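Local atomic coordinates of aminotransferase class I and II (Streptococcus suis 89/1591, PDB entry 3OP7), a protein that probably transfers amino groups between amino acids and keto acids, using pyridoxal phosphate bound covalently to a lysine. Residues G92-V97 and Y115-D120; N88-A93 and I215-L220; M317-F322 and E341-V346; L333-N338 and Y345-F350. One frame throughout, in Å; residues are numbered along the deposited sequence.

In the fold
Contacts 1 and 2 lie in the buried core and share the start of helix 89-101. Contact 2 sets that helix on strand 214-219 by small apolar groups, beside the cofactor phosphate. Contact 1 joins the same helix to helix 117-124 by a polar amide pair close to the second subunit. Contacts 3 and 4 lie further out and share strand 345-348, with centres about 9 Å apart. Contact 4 is a buried hairpin pairing made largely by backbone bonds. Contact 3 is partly buried and joins that strand and its preceding turn to helix 319-330, with a carboxylate and a water on its outer side. The centres of contacts 2 and 3 are about 29 Å apart.

Contact 1: G92-V97 and Y115-D120; sequences GANLLV and YQQLYD
Asn-94 on helix 89-101 meets Gln-117 and Leu-118 at the start of helix 117-124. Its CB comes first, 3.3 Å from Gln-117 OE1. CG lies anti to its own carbonyl carbon (chi1 -72°), which sends the amide toward the other helix. There Leu-118 CD2 packs against the amide group as a whole, 3.8 Å from Asn-94 CG and 3.7 Å from Asn-94 OD1. At the tip, Asn-94 ND2 donates to Gln-117 OE1 at 2.9 Å. That bond is nearly straight, 166° at the hydrogen. The acceptor lies in the plane of the Asn-94 amide, but the donor stands above the carbonyl plane of Gln-117. The two amide planes are turned 64° apart. Asn-94 ND2 also bonds Asp-193, the aspartate of a sequence motif that in relatives faces the pyridine nitrogen of the cofactor. Gln-117 NE2 bonds Thr-91 O and Tyr-250 O of the second subunit. Both amides therefore have nitrogens with two acceptors each, which fixes which way round they are turned. The buried polar pair thus lies between Asp-193 on one side of its bonding and Tyr-250 of the second subunit on the other.

Contact 2: N88-A93 and I215-L220; sequences NGATGA and IAVNSL
Ala-90 and Ala-93 of helix 89-101 rest on Val-217 of strand 214-219. This is the start of a helix laid against the large mixed sheet, in the cofactor domain of a fold type I pyridoxal phosphate enzyme. The short axes run nearly antiparallel, 157° apart, and approach to 7.1 Å. The apolar part is small and close. Val-217 CG1 touches Ala-90 CB and Ala-93 CB, each at 3.7 Å, and so bridges two residues one helical turn apart. With CG1 anti to the backbone N of Val-217 (chi1 158°), both methyls turn to the helix, and CG2 also reaches Ala-93 CB at 3.7 Å. Beside them, Ala-90 CB lies 3.9 Å from Asn-218 O. Short side chains on the helix let the backbones come near: the CA atoms of Ala-90 and Ser-219 are 5.2 Å apart, and Ser-219 CB approaches Ala-90 N to 3.4 Å.

No hydrogen bond joins the two segments directly. Instead Ala-90 N, Thr-91 OG1 and Ser-219 OG all bond phosphate oxygens of the modified Lys-222. The helix start turns the N-H of Ala-90 to the phosphate, where its dipole would be expected to add to the attraction. Ser-219 OG also bonds Ser-221 N. Asn-218 turns away from the helix, and its bond is local to the strand: Ser-219 N donates to a lone pair of Asn-218 OD1 at 2.7 Å.

Contact 3: M317-F322 and E341-V346; sequences MPMEDF and ERDGYV
Met-319, a selenomethionine at the start of helix 319-330, packs against Asp-343, Gly-344 and Val-346. The inner part is tight. The Met-319 chain bends at chi2 (-59°) and again at chi3. The bends lay CG over Tyr-345 O, at 3.3 Å, and Gly-344 N, at 3.6 Å. They also bring SE to Val-346 CG1 at 3.7 Å, the two side chains crossing at about a right angle. Ile-313 and Pro-336 also touch the Met-319 side chain.

Between the two parts, the Asp-343 carboxylate lies at the N-terminal end of the helix, where Pro-318 holds the N-cap position. OD1 takes Met-319 N on its syn lone pair at 2.9 Å. It takes Gly-344 N as well, on the anti side and 27° out of the carboxylate plane. The negative group would be expected to interact well with the helix dipole. Here the helix meets the turn that leads into strand 345-348 of the small antiparallel sheet.

The outer side is looser and wetter. Asp-343 OD2 lies 3.7 Å from Pro-318 CA. A water donates to OD2 at 2.8 Å and accepts from Glu-320 N at 3.0 Å.

Contact 4: L333-N338 and Y345-F350; sequences LLVPGN and YVRLGF
A beta hairpin brings Val-335 and Pro-336 against Val-346 and Arg-347, at the edge of the small four-stranded antiparallel sheet. Val-335 and Arg-347 form a hydrogen-bonded pair. Arg-347 N donates to Val-335 O at 2.8 Å, and Val-335 N donates back to Arg-347 O at 3.3 Å with an almost straight angle of 177°. Pro-336 and Val-346 form the next, non-hydrogen-bonded pair. Val-346 CA also makes a CA-H...O contact with Val-335 O, at 3.4 Å. Beyond it the pairing ends in a weak bond from Gly-337 N to Tyr-345 O.

The two faces of the hairpin differ. On one, Leu-334 divides its branches: CD1 meets Val-346 CG2 at 4.0 Å, and CD2 meets Leu-348 CG at 3.9 Å. Leu-326 and Cys-323 of helix 319-330 lie against this side. On the other, Val-335 and Arg-347 lie side by side and point the same way. The arginine is extended as far as CD and then bends at chi3 (73°). This brings NH2 to 3.9 Å from Val-335 CG2, an oblique contact with the guanidinium. The polar end is held elsewhere: NH1 bonds Asn-165 OD1 and NH2 bonds Ala-25 O. These bonds hold the guanidinium beside the valine.

Arg-347 matches in sequence the arginine that in related aminotransferases binds the substrate carboxylate, so a like role is probable. A buried hairpin carrying this arginine is consistent with the C-terminal domain of fold type I aminotransferases.

Contact 1: G92-V97 and Y115-D120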
loop_
_atom_site.group_PDB
_atom_site.type_symbol
_atom_site.label_atom_id
_atom_site.label_comp_id
_atom_site.label_asym_id
_atom_site.label_seq_id
_atom_site.Cartn_x
_atom_site.Cartn_y
_atom_site.Cartn_z
ATOM N N GLY A 92 1.172 2.422 -5.119
ATOM C CA GLY A 92 0.767 3.247 -4.003
ATOM C C GLY A 92 0.710 4.705 -4.343
ATOM O O GLY A 92 -0.150 5.442 -3.783
ATOM N N ALA A 93 1.572 5.150 -5.273
ATOM C CA ALA A 93 1.598 6.540 -5.670
ATOM C C ALA A 93 0.331 6.923 -6.483
ATOM O O ALA A 93 -0.342 7.917 -6.178
ATOM C CB ALA A 93 2.816 6.901 -6.443
ATOM N N ASN A 94 -0.006 6.109 -7.483
ATOM C CA ASN A 94 -1.249 6.368 -8.227
ATOM C C ASN A 94 -2.456 6.387 -7.310
ATOM O O ASN A 94 -3.314 7.276 -7.449
ATOM C CB ASN A 94 -1.495 5.333 -9.369
ATOM C CG ASN A 94 -0.584 5.484 -10.550
ATOM O OD1 ASN A 94 -0.180 6.595 -10.939
ATOM N ND2 ASN A 94 -0.369 4.364 -11.253
ATOM N N LEU A 95 -2.558 5.401 -6.413
ATOM C CA LEU A 95 -3.675 5.329 -5.497
ATOM C C LEU A 95 -3.695 6.555 -4.598
ATOM O O LEU A 95 -4.763 7.141 -4.356
ATOM C CB LEU A 95 -3.581 4.080 -4.631
ATOM C CG LEU A 95 -4.697 3.957 -3.580
ATOM C CD1 LEU A 95 -6.086 4.004 -4.208
ATOM C CD2 LEU A 95 -4.471 2.708 -2.754
ATOM N N LEU A 96 -2.555 6.917 -4.033
ATOM C CA LEU A 96 -2.507 8.084 -3.132
ATOM C C LEU A 96 -2.989 9.361 -3.851
ATOM O O LEU A 96 -3.765 10.149 -3.286
ATOM C CB LEU A 96 -1.112 8.302 -2.638
ATOM C CG LEU A 96 -0.869 9.521 -1.719
ATOM C CD1 LEU A 96 -1.756 9.449 -0.454
ATOM C CD2 LEU A 96 0.639 9.630 -1.387
ATOM N N VAL A 97 -2.536 9.559 -5.076
ATOM C CA VAL A 97 -2.929 10.761 -5.853
ATOM C C VAL A 97 -4.457 10.781 -6.054
ATOM O O VAL A 97 -5.153 11.762 -5.708
ATOM C CB VAL A 97 -2.215 10.862 -7.197
ATOM C CG1 VAL A 97 -2.793 12.043 -8.096
ATOM C CG2 VAL A 97 -0.719 11.078 -6.944
ATOM N N TYR A 115 -2.911 1.698 -17.925
ATOM C CA TYR A 115 -2.872 0.988 -16.624
ATOM C C TYR A 115 -4.178 1.145 -15.836
ATOM O O TYR A 115 -4.677 2.262 -15.652
ATOM C CB TYR A 115 -1.676 1.486 -15.817
ATOM C CG TYR A 115 -1.242 0.492 -14.760
ATOM C CD1 TYR A 115 -0.725 -0.725 -15.126
ATOM C CD2 TYR A 115 -1.333 0.779 -13.415
ATOM C CE1 TYR A 115 -0.320 -1.649 -14.194
ATOM C CE2 TYR A 115 -0.897 -0.105 -12.492
ATOM C CZ TYR A 115 -0.412 -1.347 -12.870
ATOM O OH TYR A 115 0.014 -2.304 -11.934
ATOM N N GLN A 116 -4.782 0.037 -15.412
ATOM C CA GLN A 116 -6.192 0.067 -14.974
ATOM C C GLN A 116 -6.486 0.980 -13.784
ATOM O O GLN A 116 -7.584 1.484 -13.647
ATOM C CB GLN A 116 -6.710 -1.370 -14.715
ATOM C CG GLN A 116 -8.191 -1.462 -14.375
ATOM C CD GLN A 116 -8.703 -2.889 -14.273
ATOM O OE1 GLN A 116 -7.993 -3.839 -14.627
ATOM N NE2 GLN A 116 -9.946 -3.046 -13.817
ATOM N N GLN A 117 -5.494 1.210 -12.928
ATOM C CA GLN A 117 -5.680 2.131 -11.805
ATOM C C GLN A 117 -6.223 3.493 -12.270
ATOM O O GLN A 117 -7.024 4.123 -11.570
ATOM C CB GLN A 117 -4.356 2.397 -11.115
ATOM C CG GLN A 117 -3.858 1.280 -10.165
ATOM C CD GLN A 117 -2.657 1.745 -9.395
ATOM O OE1 GLN A 117 -1.627 2.043 -9.982
ATOM N NE2 GLN A 117 -2.783 1.800 -8.049
ATOM N N LEU A 118 -5.712 3.933 -13.410
ATOM C CA LEU A 118 -5.846 5.316 -13.811
ATOM C C LEU A 118 -7.277 5.713 -14.182
ATOM O O LEU A 118 -7.624 6.905 -14.055
ATOM C CB LEU A 118 -4.879 5.683 -14.948
ATOM C CG LEU A 118 -3.393 5.554 -14.611
ATOM C CD1 LEU A 118 -2.613 5.836 -15.915
ATOM C CD2 LEU A 118 -2.940 6.439 -13.372
ATOM N N TYR A 119 -8.098 4.748 -14.579
ATOM C CA TYR A 119 -9.511 5.002 -14.882
ATOM C C TYR A 119 -10.483 4.360 -13.894
ATOM O O TYR A 119 -11.492 4.976 -13.583
ATOM C CB TYR A 119 -9.852 4.652 -16.331
ATOM C CG TYR A 119 -9.487 3.264 -16.783
ATOM C CD1 TYR A 119 -10.346 2.200 -16.559
ATOM C CD2 TYR A 119 -8.272 3.004 -17.399
ATOM C CE1 TYR A 119 -10.014 0.938 -16.976
ATOM C CE2 TYR A 119 -7.919 1.760 -17.773
ATOM C CZ TYR A 119 -8.797 0.711 -17.551
ATOM O OH TYR A 119 -8.450 -0.564 -17.931
ATOM N N ASP A 120 -10.173 3.180 -13.359
ATOM C CA ASP A 120 -11.100 2.527 -12.442
ATOM C C ASP A 120 -11.065 3.067 -11.028
ATOM O O ASP A 120 -12.102 3.081 -10.365
ATOM C CB ASP A 120 -10.984 1.006 -12.519
ATOM C CG ASP A 120 -11.817 0.416 -13.669
ATOM O OD1 ASP A 120 -12.806 1.090 -14.131
ATOM O OD2 ASP A 120 -11.483 -0.725 -14.116
#

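Contact 2: N88-A93 and I215-L220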
loop_
_atom_site.group_PDB
_atom_site.type_symbol
_atom_site.label_atom_id
_atom_site.label_comp_id
_atom_site.label_asym_id
_atom_site.label_seq_id
_atom_site.Cartn_x
_atom_site.Cartn_y
_atom_site.Cartn_z
ATOM N N ASN A 88 4.604 3.011 -1.571
ATOM C CA ASN A 88 4.783 1.584 -1.854
ATOM C C ASN A 88 4.595 1.291 -3.334
ATOM O O ASN A 88 3.502 0.906 -3.795
ATOM C CB ASN A 88 3.918 0.679 -0.966
ATOM C CG ASN A 88 2.418 0.869 -1.176
ATOM O OD1 ASN A 88 1.960 2.003 -1.229
ATOM N ND2 ASN A 88 1.645 -0.248 -1.273
ATOM N N GLY A 89 5.670 1.482 -4.117
ATOM C CA GLY A 89 5.566 1.360 -5.557
ATOM C C GLY A 89 4.870 2.511 -6.228
ATOM O O GLY A 89 4.250 3.357 -5.544
ATOM N N ALA A 90 4.935 2.541 -7.554
ATOM C CA ALA A 90 4.032 3.374 -8.348
ATOM C C ALA A 90 2.551 3.042 -8.056
ATOM O O ALA A 90 1.699 3.932 -8.116
ATOM C CB ALA A 90 4.358 3.296 -9.843
ATOM N N THR A 91 2.267 1.784 -7.665
ATOM C CA THR A 91 0.920 1.368 -7.268
ATOM C C THR A 91 0.387 2.307 -6.192
ATOM O O THR A 91 -0.701 2.879 -6.306
ATOM C CB THR A 91 0.876 -0.112 -6.825
ATOM O OG1 THR A 91 1.308 -0.981 -7.907
ATOM C CG2 THR A 91 -0.530 -0.508 -6.474
ATOM N N GLY A 92 1.172 2.422 -5.119
ATOM C CA GLY A 92 0.767 3.247 -4.003
ATOM C C GLY A 92 0.710 4.705 -4.343
ATOM O O GLY A 92 -0.150 5.442 -3.783
ATOM N N ALA A 93 1.572 5.150 -5.273
ATOM C CA ALA A 93 1.598 6.540 -5.670
ATOM C C ALA A 93 0.331 6.923 -6.483
ATOM O O ALA A 93 -0.342 7.917 -6.178
ATOM C CB ALA A 93 2.816 6.901 -6.443
ATOM N N ILE A 215 1.571 15.940 -12.144
ATOM C CA ILE A 215 1.775 15.076 -10.952
ATOM C C ILE A 215 2.448 13.830 -11.539
ATOM O O ILE A 215 1.831 13.109 -12.346
ATOM C CB ILE A 215 0.465 14.704 -10.244
ATOM C CG1 ILE A 215 -0.276 15.952 -9.755
ATOM C CG2 ILE A 215 0.739 13.700 -9.069
ATOM C CD1 ILE A 215 -1.685 15.664 -9.254
ATOM N N ALA A 216 3.741 13.658 -11.239
ATOM C CA ALA A 216 4.545 12.552 -11.740
ATOM C C ALA A 216 4.557 11.395 -10.772
ATOM O O ALA A 216 4.790 11.604 -9.579
ATOM C CB ALA A 216 5.980 13.019 -11.995
ATOM N N VAL A 217 4.256 10.203 -11.288
ATOM C CA VAL A 217 4.301 8.986 -10.514
ATOM C C VAL A 217 5.402 8.150 -11.134
ATOM O O VAL A 217 5.533 8.016 -12.368
ATOM C CB VAL A 217 2.937 8.251 -10.481
ATOM C CG1 VAL A 217 3.102 6.746 -10.155
ATOM C CG2 VAL A 217 1.988 8.929 -9.470
ATOM N N ASN A 218 6.256 7.585 -10.283
ATOM C CA ASN A 218 7.325 6.752 -10.800
ATOM C C ASN A 218 7.726 5.714 -9.741
ATOM O O ASN A 218 7.177 5.683 -8.641
ATOM C CB ASN A 218 8.512 7.606 -11.245
ATOM C CG ASN A 218 9.310 6.999 -12.448
ATOM O OD1 ASN A 218 9.501 5.780 -12.530
ATOM N ND2 ASN A 218 9.762 7.862 -13.407
ATOM N N SER A 219 8.652 4.843 -10.113
ATOM C CA SER A 219 9.152 3.851 -9.147
ATOM C C SER A 219 10.419 3.169 -9.605
ATOM O O SER A 219 10.892 3.380 -10.713
ATOM C CB SER A 219 8.111 2.825 -8.836
ATOM O OG SER A 219 8.052 1.797 -9.752
ATOM N N LEU A 220 10.956 2.345 -8.723
ATOM C CA LEU A 220 12.180 1.608 -9.011
ATOM C C LEU A 220 11.873 0.246 -9.614
ATOM O O LEU A 220 12.797 -0.530 -9.848
ATOM C CB LEU A 220 13.051 1.463 -7.793
ATOM C CG LEU A 220 13.537 2.805 -7.176
ATOM C CD1 LEU A 220 14.359 2.607 -5.885
ATOM C CD2 LEU A 220 14.331 3.650 -8.181
#

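Contact 3: M317-F322 and E341-V346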
loop_
_atom_site.group_PDB
_atom_site.type_symbol
_atom_site.label_atom_id
_atom_site.label_comp_id
_atom_site.label_asym_id
_atom_site.label_seq_id
_atom_site.Cartn_x
_atom_site.Cartn_y
_atom_site.Cartn_z
HETATM N N MSE A 317 -9.591 -15.488 -33.919
HETATM C CA MSE A 317 -10.128 -16.123 -32.723
HETATM C C MSE A 317 -9.855 -15.200 -31.553
HETATM O O MSE A 317 -8.865 -14.463 -31.569
HETATM C CB MSE A 317 -9.537 -17.518 -32.497
HETATM C CG MSE A 317 -8.142 -17.562 -31.933
HETATM SE SE MSE A 317 -7.387 -19.337 -31.510
HETATM C CE MSE A 317 -8.513 -20.064 -30.133
ATOM N N PRO A 318 -10.744 -15.214 -30.554
ATOM C CA PRO A 318 -10.496 -14.357 -29.379
ATOM C C PRO A 318 -9.098 -14.605 -28.792
ATOM O O PRO A 318 -8.629 -15.751 -28.748
ATOM C CB PRO A 318 -11.615 -14.745 -28.412
ATOM C CG PRO A 318 -12.739 -15.222 -29.315
ATOM C CD PRO A 318 -12.027 -15.937 -30.453
HETATM N N MSE A 319 -8.402 -13.537 -28.423
HETATM C CA MSE A 319 -7.030 -13.702 -27.919
HETATM C C MSE A 319 -6.987 -14.404 -26.570
HETATM O O MSE A 319 -5.959 -15.017 -26.216
HETATM C CB MSE A 319 -6.297 -12.354 -27.822
HETATM C CG MSE A 319 -5.791 -11.846 -29.152
HETATM SE SE MSE A 319 -4.544 -13.054 -30.027
HETATM C CE MSE A 319 -5.734 -13.673 -31.400
ATOM N N GLU A 320 -8.050 -14.293 -25.775
ATOM C CA GLU A 320 -8.067 -15.034 -24.508
ATOM C C GLU A 320 -8.045 -16.539 -24.810
ATOM O O GLU A 320 -7.286 -17.287 -24.203
ATOM C CB GLU A 320 -9.253 -14.637 -23.631
ATOM C CG GLU A 320 -9.403 -15.480 -22.348
ATOM C CD GLU A 320 -9.376 -14.673 -21.041
ATOM O OE1 GLU A 320 -9.238 -13.441 -21.046
ATOM O OE2 GLU A 320 -9.441 -15.326 -19.973
ATOM N N ASP A 321 -8.833 -16.988 -25.778
ATOM C CA ASP A 321 -8.800 -18.390 -26.160
ATOM C C ASP A 321 -7.413 -18.754 -26.767
ATOM O O ASP A 321 -6.847 -19.826 -26.475
ATOM C CB ASP A 321 -9.887 -18.695 -27.197
ATOM C CG ASP A 321 -11.333 -18.532 -26.665
ATOM O OD1 ASP A 321 -11.568 -18.293 -25.468
ATOM O OD2 ASP A 321 -12.262 -18.687 -27.490
ATOM N N PHE A 322 -6.877 -17.870 -27.612
ATOM C CA PHE A 322 -5.579 -18.097 -28.260
ATOM C C PHE A 322 -4.490 -18.261 -27.206
ATOM O O PHE A 322 -3.685 -19.189 -27.250
ATOM C CB PHE A 322 -5.256 -16.905 -29.140
ATOM C CG PHE A 322 -3.938 -16.986 -29.855
ATOM C CD1 PHE A 322 -2.775 -16.526 -29.255
ATOM C CD2 PHE A 322 -3.877 -17.439 -31.153
ATOM C CE1 PHE A 322 -1.567 -16.558 -29.932
ATOM C CE2 PHE A 322 -2.666 -17.481 -31.842
ATOM C CZ PHE A 322 -1.519 -17.041 -31.237
ATOM N N GLU A 341 -9.229 -4.349 -23.268
ATOM C CA GLU A 341 -10.298 -4.024 -24.189
ATOM C C GLU A 341 -9.815 -3.707 -25.606
ATOM O O GLU A 341 -10.422 -2.915 -26.319
ATOM C CB GLU A 341 -11.249 -2.931 -23.649
ATOM C CG GLU A 341 -12.692 -3.058 -24.258
ATOM C CD GLU A 341 -13.692 -1.977 -23.804
ATOM O OE1 GLU A 341 -13.333 -1.131 -22.955
ATOM O OE2 GLU A 341 -14.841 -1.965 -24.325
ATOM N N ARG A 342 -8.757 -4.389 -26.040
ATOM C CA ARG A 342 -8.357 -4.375 -27.453
ATOM C C ARG A 342 -8.006 -5.786 -27.889
ATOM O O ARG A 342 -6.827 -6.176 -27.891
ATOM C CB ARG A 342 -7.140 -3.484 -27.672
ATOM C CG ARG A 342 -7.398 -1.991 -27.522
ATOM C CD ARG A 342 -8.037 -1.380 -28.794
ATOM N NE ARG A 342 -7.978 0.103 -28.798
ATOM C CZ ARG A 342 -8.764 0.891 -28.077
ATOM N NH1 ARG A 342 -9.688 0.336 -27.275
ATOM N NH2 ARG A 342 -8.639 2.242 -28.154
ATOM N N ASP A 343 -9.024 -6.557 -28.269
ATOM C CA ASP A 343 -8.808 -7.933 -28.699
ATOM C C ASP A 343 -8.105 -7.892 -30.084
ATOM O O ASP A 343 -8.097 -6.865 -30.751
ATOM C CB ASP A 343 -10.160 -8.677 -28.731
ATOM C CG ASP A 343 -10.029 -10.196 -28.534
ATOM O OD1 ASP A 343 -8.915 -10.740 -28.699
ATOM O OD2 ASP A 343 -11.064 -10.859 -28.251
ATOM N N GLY A 344 -7.505 -9.000 -30.496
ATOM C CA GLY A 344 -6.692 -9.038 -31.702
ATOM C C GLY A 344 -5.215 -8.799 -31.449
ATOM O O GLY A 344 -4.421 -8.890 -32.398
ATOM N N TYR A 345 -4.854 -8.546 -30.174
ATOM C CA TYR A 345 -3.496 -8.242 -29.761
ATOM C C TYR A 345 -3.139 -9.020 -28.498
ATOM O O TYR A 345 -4.023 -9.411 -27.709
ATOM C CB TYR A 345 -3.360 -6.741 -29.418
ATOM C CG TYR A 345 -3.663 -5.789 -30.534
ATOM C CD1 TYR A 345 -4.970 -5.436 -30.825
ATOM C CD2 TYR A 345 -2.647 -5.223 -31.298
ATOM C CE1 TYR A 345 -5.256 -4.546 -31.862
ATOM C CE2 TYR A 345 -2.933 -4.359 -32.365
ATOM C CZ TYR A 345 -4.238 -4.015 -32.624
ATOM O OH TYR A 345 -4.578 -3.141 -33.661
ATOM N N VAL A 346 -1.841 -9.135 -28.234
ATOM C CA VAL A 346 -1.349 -9.704 -26.972
ATOM C C VAL A 346 -0.288 -8.762 -26.388
ATOM O O VAL A 346 0.433 -8.142 -27.156
ATOM C CB VAL A 346 -0.745 -11.110 -27.220
ATOM C CG1 VAL A 346 -1.820 -12.074 -27.714
ATOM C CG2 VAL A 346 0.409 -11.056 -28.244
HETATM O O HOH W 1 -10.505 -12.624 -26.086
#

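Contact 4: L333-N338 and Y345-F350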
loop_
_atom_site.group_PDB
_atom_site.type_symbol
_atom_site.label_atom_id
_atom_site.label_comp_id
_atom_site.label_asym_id
_atom_site.label_seq_id
_atom_site.Cartn_x
_atom_site.Cartn_y
_atom_site.Cartn_z
ATOM N N LEU A 333 3.329 -18.022 -21.770
ATOM C CA LEU A 333 2.352 -17.105 -21.165
ATOM C C LEU A 333 2.513 -15.713 -21.731
ATOM O O LEU A 333 3.611 -15.146 -21.711
ATOM C CB LEU A 333 2.467 -17.078 -19.649
ATOM C CG LEU A 333 1.356 -16.292 -18.903
ATOM C CD1 LEU A 333 0.010 -17.021 -18.995
ATOM C CD2 LEU A 333 1.746 -16.032 -17.458
ATOM N N LEU A 334 1.390 -15.191 -22.246
ATOM C CA LEU A 334 1.239 -13.821 -22.705
ATOM C C LEU A 334 0.052 -13.261 -21.930
ATOM O O LEU A 334 -0.613 -14.020 -21.185
ATOM C CB LEU A 334 0.902 -13.823 -24.214
ATOM C CG LEU A 334 2.015 -14.266 -25.176
ATOM C CD1 LEU A 334 1.450 -14.559 -26.564
ATOM C CD2 LEU A 334 3.045 -13.170 -25.260
ATOM N N VAL A 335 -0.249 -11.975 -22.113
ATOM C CA VAL A 335 -1.512 -11.403 -21.608
ATOM C C VAL A 335 -2.375 -11.048 -22.818
ATOM O O VAL A 335 -1.944 -10.272 -23.668
ATOM C CB VAL A 335 -1.329 -10.210 -20.697
ATOM C CG1 VAL A 335 -2.738 -9.744 -20.139
ATOM C CG2 VAL A 335 -0.365 -10.584 -19.545
ATOM N N PRO A 336 -3.573 -11.647 -22.920
ATOM C CA PRO A 336 -4.353 -11.388 -24.135
ATOM C C PRO A 336 -4.971 -10.003 -24.149
ATOM O O PRO A 336 -5.273 -9.440 -23.070
ATOM C CB PRO A 336 -5.463 -12.446 -24.083
ATOM C CG PRO A 336 -5.645 -12.743 -22.645
ATOM C CD PRO A 336 -4.260 -12.594 -22.027
ATOM N N GLY A 337 -5.175 -9.482 -25.365
ATOM C CA GLY A 337 -5.542 -8.092 -25.569
ATOM C C GLY A 337 -6.898 -7.670 -25.032
ATOM O O GLY A 337 -7.077 -6.503 -24.714
ATOM N N ASN A 338 -7.840 -8.604 -24.943
ATOM C CA ASN A 338 -9.154 -8.323 -24.356
ATOM C C ASN A 338 -9.061 -7.871 -22.908
ATOM O O ASN A 338 -9.972 -7.213 -22.415
ATOM C CB ASN A 338 -10.066 -9.551 -24.452
ATOM C CG ASN A 338 -9.503 -10.724 -23.680
ATOM O OD1 ASN A 338 -8.389 -11.142 -23.953
ATOM N ND2 ASN A 338 -10.250 -11.236 -22.707
ATOM N N TYR A 345 -4.854 -8.546 -30.174
ATOM C CA TYR A 345 -3.496 -8.242 -29.761
ATOM C C TYR A 345 -3.139 -9.020 -28.498
ATOM O O TYR A 345 -4.023 -9.411 -27.709
ATOM C CB TYR A 345 -3.360 -6.741 -29.418
ATOM C CG TYR A 345 -3.663 -5.789 -30.534
ATOM C CD1 TYR A 345 -4.970 -5.436 -30.825
ATOM C CD2 TYR A 345 -2.647 -5.223 -31.298
ATOM C CE1 TYR A 345 -5.256 -4.546 -31.862
ATOM C CE2 TYR A 345 -2.933 -4.359 -32.365
ATOM C CZ TYR A 345 -4.238 -4.015 -32.624
ATOM O OH TYR A 345 -4.578 -3.141 -33.661
ATOM N N VAL A 346 -1.841 -9.135 -28.234
ATOM C CA VAL A 346 -1.349 -9.704 -26.972
ATOM C C VAL A 346 -0.288 -8.762 -26.388
ATOM O O VAL A 346 0.433 -8.142 -27.156
ATOM C CB VAL A 346 -0.745 -11.110 -27.220
ATOM C CG1 VAL A 346 -1.820 -12.074 -27.714
ATOM C CG2 VAL A 346 0.409 -11.056 -28.244
ATOM N N ARG A 347 -0.227 -8.611 -25.060
ATOM C CA ARG A 347 0.885 -7.902 -24.413
ATOM C C ARG A 347 2.046 -8.905 -24.207
ATOM O O ARG A 347 1.845 -9.982 -23.631
ATOM C CB ARG A 347 0.497 -7.280 -23.101
ATOM C CG ARG A 347 1.554 -6.283 -22.657
ATOM C CD ARG A 347 1.229 -5.737 -21.351
ATOM N NE ARG A 347 1.454 -6.745 -20.320
ATOM C CZ ARG A 347 1.251 -6.535 -19.025
ATOM N NH1 ARG A 347 0.747 -5.365 -18.581
ATOM N NH2 ARG A 347 1.520 -7.520 -18.171
ATOM N N LEU A 348 3.212 -8.548 -24.746
ATOM C CA LEU A 348 4.433 -9.359 -24.709
ATOM C C LEU A 348 5.556 -8.587 -23.970
ATOM O O LEU A 348 5.955 -7.506 -24.413
ATOM C CB LEU A 348 4.842 -9.657 -26.138
ATOM C CG LEU A 348 5.889 -10.764 -26.295
ATOM C CD1 LEU A 348 5.731 -11.371 -27.690
ATOM C CD2 LEU A 348 7.325 -10.300 -26.030
ATOM N N GLY A 349 6.038 -9.111 -22.853
ATOM C CA GLY A 349 7.104 -8.472 -22.099
ATOM C C GLY A 349 8.426 -9.129 -22.490
ATOM O O GLY A 349 8.653 -10.301 -22.192
ATOM N N PHE A 350 9.301 -8.375 -23.141
ATOM C CA PHE A 350 10.474 -8.972 -23.764
ATOM C C PHE A 350 11.806 -8.776 -23.028
ATOM O O PHE A 350 12.829 -9.287 -23.505
ATOM C CB PHE A 350 10.628 -8.450 -25.202
ATOM C CG PHE A 350 10.868 -6.971 -25.283
ATOM C CD1 PHE A 350 9.800 -6.073 -25.353
ATOM C CD2 PHE A 350 12.154 -6.461 -25.242
ATOM C CE1 PHE A 350 10.032 -4.673 -25.384
ATOM C CE2 PHE A 350 12.383 -5.082 -25.282
ATOM C CZ PHE A 350 11.319 -4.190 -25.375
#